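Long-range contacts in peroxiredoxin (Clostridioides difficile, PDB 6TSB), which probably cleaves chitin through its family 18 glycosyl hydrolase domain, the part present here, while a separate peroxiredoxin domain of the full-length protein is predicted to reduce peroxides: residues A[40-45]-A[55-60]; A[174-179]-A[201-206]. One frame throughout, in Å; residues are numbered along the deposited sequence.

Interaction 1. Residues A[40-45]-A[55-60]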
ATOM      1  N   GLU A  40       9.034 -23.679  10.011  1.00 41.39           N
ATOM      2  CA  GLU A  40       9.361 -23.633   8.571  1.00 41.93           C
ATOM      3  C   GLU A  40       9.876 -24.985   8.094  1.00 42.43           C
ATOM      4  O   GLU A  40      10.596 -25.668   8.849  1.00 39.26           O
ATOM      5  CB  GLU A  40      10.417 -22.577   8.260  1.00 47.11           C
ATOM      6  CG  GLU A  40      10.087 -21.214   8.820  1.00 52.61           C
ATOM      7  CD  GLU A  40      11.038 -20.099   8.406  1.00 48.56           C
ATOM      8  OE1 GLU A  40      11.995 -19.822   9.181  1.00 54.11           O
ATOM      9  OE2 GLU A  40      10.821 -19.516   7.322  1.00 48.98           O
ATOM     10  N   TYR A  41       9.465 -25.320   6.873  1.00 41.18           N
ATOM     11  CA  TYR A  41      10.121 -26.277   5.959  1.00 42.69           C
ATOM     12  C   TYR A  41      11.425 -25.600   5.532  1.00 44.33           C
ATOM     13  O   TYR A  41      11.424 -24.409   5.166  1.00 42.55           O
ATOM     14  CB  TYR A  41       9.206 -26.692   4.784  1.00 38.77           C
ATOM     15  CG  TYR A  41       8.106 -27.664   5.165  1.00 41.94           C
ATOM     16  CD1 TYR A  41       6.935 -27.233   5.777  1.00 44.52           C
ATOM     17  CD2 TYR A  41       8.247 -29.031   4.982  1.00 46.99           C
ATOM     18  CE1 TYR A  41       5.941 -28.120   6.172  1.00 50.69           C
ATOM     19  CE2 TYR A  41       7.256 -29.928   5.356  1.00 47.98           C
ATOM     20  CZ  TYR A  41       6.088 -29.477   5.943  1.00 45.91           C
ATOM     21  OH  TYR A  41       5.118 -30.352   6.337  1.00 41.78           O
ATOM     22  N   VAL A  42      12.513 -26.360   5.604  1.00 43.11           N
ATOM     23  CA  VAL A  42      13.875 -25.926   5.206  1.00 43.00           C
ATOM     24  C   VAL A  42      14.316 -26.817   4.048  1.00 41.62           C
ATOM     25  O   VAL A  42      14.698 -27.967   4.321  1.00 44.39           O
ATOM     26  CB  VAL A  42      14.814 -26.055   6.413  1.00 43.76           C
ATOM     27  CG1 VAL A  42      16.152 -25.431   6.102  1.00 50.03           C
ATOM     28  CG2 VAL A  42      14.203 -25.459   7.661  1.00 46.11           C
ATOM     29  N   LEU A  43      14.168 -26.344   2.813  1.00 45.48           N
ATOM     30  CA  LEU A  43      14.618 -27.041   1.572  1.00 49.36           C
ATOM     31  C   LEU A  43      15.960 -26.471   1.094  1.00 51.57           C
ATOM     32  O   LEU A  43      15.976 -25.358   0.520  1.00 50.95           O
ATOM     33  CB  LEU A  43      13.559 -26.851   0.486  1.00 48.01           C
ATOM     34  CG  LEU A  43      13.864 -27.530  -0.843  1.00 53.84           C
ATOM     35  CD1 LEU A  43      14.003 -29.042  -0.654  1.00 55.93           C
ATOM     36  CD2 LEU A  43      12.815 -27.173  -1.901  1.00 53.27           C
ATOM     37  N   GLY A  44      17.047 -27.218   1.272  1.00 56.00           N
ATOM     38  CA  GLY A  44      18.373 -26.784   0.797  1.00 53.53           C
ATOM     39  C   GLY A  44      19.200 -26.290   1.961  1.00 55.17           C
ATOM     40  O   GLY A  44      18.936 -26.750   3.116  1.00 51.51           O
ATOM     41  N   ASN A  45      20.147 -25.388   1.693  1.00 51.05           N
ATOM     42  CA  ASN A  45      21.168 -24.969   2.692  1.00 47.57           C
ATOM     43  C   ASN A  45      20.521 -24.216   3.853  1.00 46.39           C
ATOM     44  O   ASN A  45      20.010 -23.118   3.670  1.00 52.12           O
ATOM     45  CB  ASN A  45      22.221 -24.064   2.049  1.00 51.83           C
ATOM     46  CG  ASN A  45      23.375 -23.818   2.990  1.00 50.09           C
ATOM     47  OD1 ASN A  45      23.196 -23.331   4.115  1.00 42.77           O
ATOM     48  ND2 ASN A  45      24.551 -24.205   2.526  1.00 49.43           N
ATOM     49  N   ASP A  55       9.451 -22.539  16.614  1.00 44.62           N
ATOM     50  CA  ASP A  55       9.294 -23.645  17.597  1.00 46.53           C
ATOM     51  C   ASP A  55       9.803 -24.944  16.965  1.00 44.74           C
ATOM     52  O   ASP A  55      10.154 -25.882  17.704  1.00 44.27           O
ATOM     53  CB  ASP A  55       7.837 -23.814  18.044  1.00 55.45           C
ATOM     54  CG  ASP A  55       7.239 -22.616  18.760  1.00 51.30           C
ATOM     55  OD1 ASP A  55       7.535 -22.473  19.945  1.00 51.18           O
ATOM     56  OD2 ASP A  55       6.481 -21.847  18.113  1.00 56.12           O
ATOM     57  N   ALA A  56       9.781 -25.020  15.635  1.00 43.17           N
ATOM     58  CA  ALA A  56      10.130 -26.251  14.908  1.00 45.72           C
ATOM     59  C   ALA A  56      10.560 -25.945  13.476  1.00 41.87           C
ATOM     60  O   ALA A  56      10.060 -24.981  12.850  1.00 43.23           O
ATOM     61  CB  ALA A  56       8.958 -27.186  14.919  1.00 47.90           C
ATOM     62  N   VAL A  57      11.502 -26.755  13.017  1.00 39.79           N
ATOM     63  CA  VAL A  57      12.054 -26.764  11.637  1.00 42.55           C
ATOM     64  C   VAL A  57      11.779 -28.154  11.062  1.00 39.01           C
ATOM     65  O   VAL A  57      11.943 -29.191  11.806  1.00 34.86           O
ATOM     66  CB  VAL A  57      13.559 -26.424  11.620  1.00 44.94           C
ATOM     67  CG1 VAL A  57      13.785 -24.973  11.975  1.00 50.70           C
ATOM     68  CG2 VAL A  57      14.371 -27.313  12.550  1.00 41.60           C
ATOM     69  N   ILE A  58      11.371 -28.175   9.801  1.00 36.45           N
ATOM     70  CA  ILE A  58      11.030 -29.432   9.094  1.00 40.30           C
ATOM     71  C   ILE A  58      12.018 -29.528   7.944  1.00 39.53           C
ATOM     72  O   ILE A  58      11.852 -28.783   6.982  1.00 38.44           O
ATOM     73  CB  ILE A  58       9.561 -29.473   8.619  1.00 40.21           C
ATOM     74  CG1 ILE A  58       8.559 -29.247   9.753  1.00 45.04           C
ATOM     75  CG2 ILE A  58       9.297 -30.787   7.922  1.00 42.19           C
ATOM     76  CD1 ILE A  58       7.092 -29.352   9.326  1.00 47.21           C
ATOM     77  N   PHE A  59      13.023 -30.395   8.082  1.00 42.51           N
ATOM     78  CA  PHE A  59      14.001 -30.687   7.006  1.00 42.01           C
ATOM     79  C   PHE A  59      13.273 -31.335   5.826  1.00 40.28           C
ATOM     80  O   PHE A  59      12.619 -32.376   6.008  1.00 42.19           O
ATOM     81  CB  PHE A  59      15.111 -31.620   7.494  1.00 42.50           C
ATOM     82  CG  PHE A  59      16.068 -31.987   6.388  1.00 47.01           C
ATOM     83  CD1 PHE A  59      16.999 -31.067   5.921  1.00 51.41           C
ATOM     84  CD2 PHE A  59      16.023 -33.231   5.788  1.00 49.13           C
ATOM     85  CE1 PHE A  59      17.871 -31.388   4.890  1.00 50.49           C
ATOM     86  CE2 PHE A  59      16.889 -33.548   4.748  1.00 50.36           C
ATOM     87  CZ  PHE A  59      17.803 -32.624   4.294  1.00 50.42           C
ATOM     88  N   ALA A  60      13.448 -30.791   4.631  1.00 42.35           N
ATOM     89  CA  ALA A  60      12.926 -31.380   3.383  1.00 40.82           C
ATOM     90  C   ALA A  60      14.071 -31.688   2.399  1.00 47.31           C
ATOM     91  O   ALA A  60      14.856 -30.804   2.063  1.00 46.15           O
ATOM     92  CB  ALA A  60      11.927 -30.409   2.818  1.00 43.66           C
TER
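This contact joins two neighbouring parallel strands of the TIM barrel of the family 18 glycosyl hydrolase domain, with Glu40 to Val42 running beside Val57 to Phe59. Two firm bonds form its middle: Ile58 N donates to Glu40 O at 2.8 Å, and Val42 N to Ile58 O at 2.9 Å. Ala60 N continues the series to Val42 O at 3.1 Å, while Glu40 N reaches Ala56 O over a longer 3.3 Å. On the outward face, Val42 CG2 touches Val57 CB, and Val57 and Phe59 go on to pack against helix 75-83. Beyond strand 37-43 the sheet continues into the second subunit, where Ser331 of that subunit bonds Glu40 OE2 and Thr333 of that subunit meets the backbone of Tyr41 and Leu43. Tyr41 and Ile58 face the barrel interior, and the phenol OH is hydrogen-bonded to Asp135. Both branches of Ile58 approach the Tyr41 ring from the same side. Its CG2 lies out by the rim, 3.4 Å from Tyr41 CE2. The other branch, extended (chi2 -177°), carries CD1 over the ring face in a CH-pi contact, 3.8 Å from the Tyr41 centroid and 26° off the ring normal.

Interaction 2. Residues A[174-179]-A[201-206]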
ATOM      1  N   TRP A 174       6.977 -36.414  17.377  1.00 42.54           N
ATOM      2  CA  TRP A 174       6.111 -35.663  16.459  1.00 42.05           C
ATOM      3  C   TRP A 174       5.857 -36.533  15.240  1.00 45.23           C
ATOM      4  O   TRP A 174       6.804 -37.079  14.648  1.00 40.42           O
ATOM      5  CB  TRP A 174       6.788 -34.346  16.128  1.00 41.72           C
ATOM      6  CG  TRP A 174       6.322 -33.609  14.919  1.00 36.17           C
ATOM      7  CD1 TRP A 174       6.153 -34.062  13.642  1.00 37.43           C
ATOM      8  CD2 TRP A 174       6.112 -32.198  14.883  1.00 35.24           C
ATOM      9  NE1 TRP A 174       5.813 -33.025  12.816  1.00 34.80           N
ATOM     10  CE2 TRP A 174       5.802 -31.864  13.550  1.00 38.92           C
ATOM     11  CE3 TRP A 174       6.171 -31.195  15.856  1.00 39.58           C
ATOM     12  CZ2 TRP A 174       5.526 -30.553  13.173  1.00 40.06           C
ATOM     13  CZ3 TRP A 174       5.916 -29.901  15.475  1.00 39.09           C
ATOM     14  CH2 TRP A 174       5.605 -29.585  14.151  1.00 40.00           C
ATOM     15  N   LEU A 175       4.589 -36.659  14.896  1.00 39.27           N
ATOM     16  CA  LEU A 175       4.201 -37.226  13.602  1.00 37.75           C
ATOM     17  C   LEU A 175       3.239 -36.227  12.984  1.00 39.16           C
ATOM     18  O   LEU A 175       2.353 -35.785  13.699  1.00 40.06           O
ATOM     19  CB  LEU A 175       3.548 -38.592  13.849  1.00 40.38           C
ATOM     20  CG  LEU A 175       2.870 -39.210  12.628  1.00 40.19           C
ATOM     21  CD1 LEU A 175       3.849 -39.343  11.479  1.00 42.00           C
ATOM     22  CD2 LEU A 175       2.271 -40.564  12.975  1.00 42.24           C
ATOM     23  N   SER A 176       3.431 -35.881  11.720  1.00 34.71           N
ATOM     24  CA  SER A 176       2.594 -34.907  11.009  1.00 38.39           C
ATOM     25  C   SER A 176       2.440 -35.377   9.569  1.00 36.58           C
ATOM     26  O   SER A 176       3.210 -36.209   9.119  1.00 40.02           O
ATOM     27  CB  SER A 176       3.164 -33.506  11.100  1.00 39.64           C
ATOM     28  OG  SER A 176       4.432 -33.397  10.433  1.00 42.42           O
ATOM     29  N   VAL A 177       1.448 -34.843   8.897  1.00 36.21           N
ATOM     30  CA  VAL A 177       1.076 -35.219   7.519  1.00 36.89           C
ATOM     31  C   VAL A 177       0.872 -33.890   6.829  1.00 37.68           C
ATOM     32  O   VAL A 177       0.248 -33.019   7.431  1.00 42.51           O
ATOM     33  CB  VAL A 177      -0.205 -36.066   7.560  1.00 43.44           C
ATOM     34  CG1 VAL A 177      -0.876 -36.171   6.196  1.00 44.43           C
ATOM     35  CG2 VAL A 177       0.089 -37.435   8.154  1.00 46.82           C
ATOM     36  N   ALA A 178       1.451 -33.738   5.656  1.00 41.99           N
ATOM     37  CA  ALA A 178       1.242 -32.589   4.765  1.00 42.93           C
ATOM     38  C   ALA A 178       0.103 -32.962   3.836  1.00 43.07           C
ATOM     39  O   ALA A 178       0.234 -34.018   3.183  1.00 46.05           O
ATOM     40  CB  ALA A 178       2.497 -32.290   3.973  1.00 42.94           C
ATOM     41  N   GLY A 179      -0.938 -32.128   3.782  1.00 43.99           N
ATOM     42  CA  GLY A 179      -2.063 -32.302   2.849  1.00 46.62           C
ATOM     43  C   GLY A 179      -2.840 -31.020   2.607  1.00 47.40           C
ATOM     44  O   GLY A 179      -2.448 -29.982   3.135  1.00 42.42           O
ATOM     45  N   TYR A 201      -0.049 -33.175  14.151  1.00 37.60           N
ATOM     46  CA  TYR A 201      -0.416 -32.003  13.334  1.00 38.71           C
ATOM     47  C   TYR A 201      -0.769 -32.449  11.923  1.00 39.61           C
ATOM     48  O   TYR A 201      -0.193 -33.424  11.436  1.00 44.55           O
ATOM     49  CB  TYR A 201       0.736 -30.996  13.287  1.00 39.59           C
ATOM     50  CG  TYR A 201       1.052 -30.351  14.611  1.00 40.78           C
ATOM     51  CD1 TYR A 201       0.216 -29.380  15.142  1.00 48.25           C
ATOM     52  CD2 TYR A 201       2.190 -30.676  15.326  1.00 43.33           C
ATOM     53  CE1 TYR A 201       0.476 -28.795  16.375  1.00 43.98           C
ATOM     54  CE2 TYR A 201       2.493 -30.069  16.538  1.00 45.56           C
ATOM     55  CZ  TYR A 201       1.624 -29.132  17.065  1.00 43.80           C
ATOM     56  OH  TYR A 201       1.896 -28.507  18.236  1.00 44.01           O
ATOM     57  N   PHE A 202      -1.684 -31.724  11.297  1.00 36.80           N
ATOM     58  CA  PHE A 202      -1.976 -31.790   9.852  1.00 37.23           C
ATOM     59  C   PHE A 202      -1.473 -30.467   9.303  1.00 41.01           C
ATOM     60  O   PHE A 202      -1.936 -29.421   9.815  1.00 47.91           O
ATOM     61  CB  PHE A 202      -3.470 -31.984   9.595  1.00 35.79           C
ATOM     62  CG  PHE A 202      -3.803 -32.150   8.137  1.00 32.76           C
ATOM     63  CD1 PHE A 202      -3.922 -31.052   7.304  1.00 37.18           C
ATOM     64  CD2 PHE A 202      -3.938 -33.405   7.587  1.00 32.77           C
ATOM     65  CE1 PHE A 202      -4.213 -31.196   5.955  1.00 39.44           C
ATOM     66  CE2 PHE A 202      -4.228 -33.550   6.232  1.00 37.89           C
ATOM     67  CZ  PHE A 202      -4.370 -32.454   5.423  1.00 39.32           C
ATOM     68  N   ASN A 203      -0.476 -30.531   8.422  1.00 42.15           N
ATOM     69  CA  ASN A 203       0.241 -29.370   7.853  1.00 38.12           C
ATOM     70  C   ASN A 203      -0.522 -28.993   6.589  1.00 42.95           C
ATOM     71  O   ASN A 203      -0.258 -29.575   5.476  1.00 41.70           O
ATOM     72  CB  ASN A 203       1.738 -29.640   7.617  1.00 41.25           C
ATOM     73  CG  ASN A 203       2.515 -29.937   8.891  1.00 47.79           C
ATOM     74  OD1 ASN A 203       1.952 -29.895  10.001  1.00 44.99           O
ATOM     75  ND2 ASN A 203       3.790 -30.287   8.735  1.00 39.43           N
ATOM     76  N   LEU A 204      -1.467 -28.071   6.762  1.00 41.98           N
ATOM     77  CA  LEU A 204      -2.373 -27.659   5.676  1.00 41.35           C
ATOM     78  C   LEU A 204      -1.560 -26.848   4.678  1.00 38.61           C
ATOM     79  O   LEU A 204      -1.189 -25.721   5.000  1.00 41.64           O
ATOM     80  CB  LEU A 204      -3.565 -26.880   6.255  1.00 43.15           C
ATOM     81  CG  LEU A 204      -4.394 -26.095   5.237  1.00 44.53           C
ATOM     82  CD1 LEU A 204      -4.879 -26.977   4.112  1.00 46.68           C
ATOM     83  CD2 LEU A 204      -5.566 -25.409   5.918  1.00 49.66           C
ATOM     84  N   MET A 205      -1.393 -27.380   3.482  1.00 43.28           N
ATOM     85  CA  MET A 205      -0.673 -26.714   2.366  1.00 45.46           C
ATOM     86  C   MET A 205      -1.648 -25.816   1.612  1.00 48.10           C
ATOM     87  O   MET A 205      -2.074 -26.146   0.491  1.00 45.46           O
ATOM     88  CB  MET A 205      -0.012 -27.742   1.452  1.00 47.48           C
ATOM     89  CG  MET A 205       1.123 -28.465   2.206  1.00 59.53           C
ATOM     90  SD  MET A 205       2.110 -29.586   1.196  1.00 73.23           S
ATOM     91  CE  MET A 205       0.813 -30.587   0.443  1.00 54.49           C
ATOM     92  N   SER A 206      -1.962 -24.698   2.252  1.00 48.13           N
ATOM     93  CA  SER A 206      -2.994 -23.728   1.826  1.00 45.38           C
ATOM     94  C   SER A 206      -2.348 -22.760   0.851  1.00 48.90           C
ATOM     95  O   SER A 206      -2.312 -21.573   1.177  1.00 58.43           O
ATOM     96  CB  SER A 206      -3.590 -23.046   3.037  1.00 47.13           C
ATOM     97  OG  SER A 206      -2.687 -23.019   4.137  1.00 50.78           O
TER
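Strands 174-179 and 201-204 run parallel at 26°, with Ser176 opposite Tyr201 and Gly179 opposite Leu204. Four bonds join them: Val177 N to Tyr201 O is weak, whereas Asn203 N to Val177 O, at 2.8 Å, and Met205 N to Gly179 O, also 2.8 Å, are nearly straight. Gly179 N binds Asn203 O between them. These are adjacent strands of the TIM barrel, and the Met205 end lies by the loop holding Glu139, the expected catalytic acid of the family 18 DxxDxDxE motif, against which Met205 packs. Its sulfur also rests on the methyl of Ala178, SD to CB 3.9 Å. At the other end Tyr201 presents CD2 and CE2 over one face of the Trp174 indole, with CE2 3.6 Å from Trp174 CZ3 and the planes inclined at 47°. Trp174 NE1 in turn donates to Ser176 OG at 2.8 Å, which ties the indole down while Ser176 OG also bonds Asp135. Asn203 lies on the same interior face, its ND2 hydrogen-bonded to Tyr41 OH and its OD1 buried without a partner. On the outer face Phe202 CG stands anti to the backbone N (chi1 -176°), bringing CZ to 3.5 Å from Gly179 CA, where no side chain intervenes.

Interactions 1 and 2 are separate strand pairs of one curved sheet, their centres 14 Å apart, and they meet across the barrel interior. Tyr41 OH lies 2.7 Å from Asn203 ND2 in a probable hydrogen bond, and the methyl Ile58 CD1 packs 3.5 Å from the same Asn203 ND2. At a second meeting point Ala56 CB reaches Trp174 CZ3 at 4.1 Å. Asp135, on strand 133-137, joins the two contacts through its two carboxylate oxygens, OD2 on the Tyr41 side and OD1 on the Ser176 side. As in related chitinases, this aspartate is probably part of the acidic active-site motif; interaction 2 borders the strand that carries it, and interaction 1 reaches it across the interior through Tyr41. Phe330 of the second subunit also touches both, through Tyr41, Asn203 and Met205.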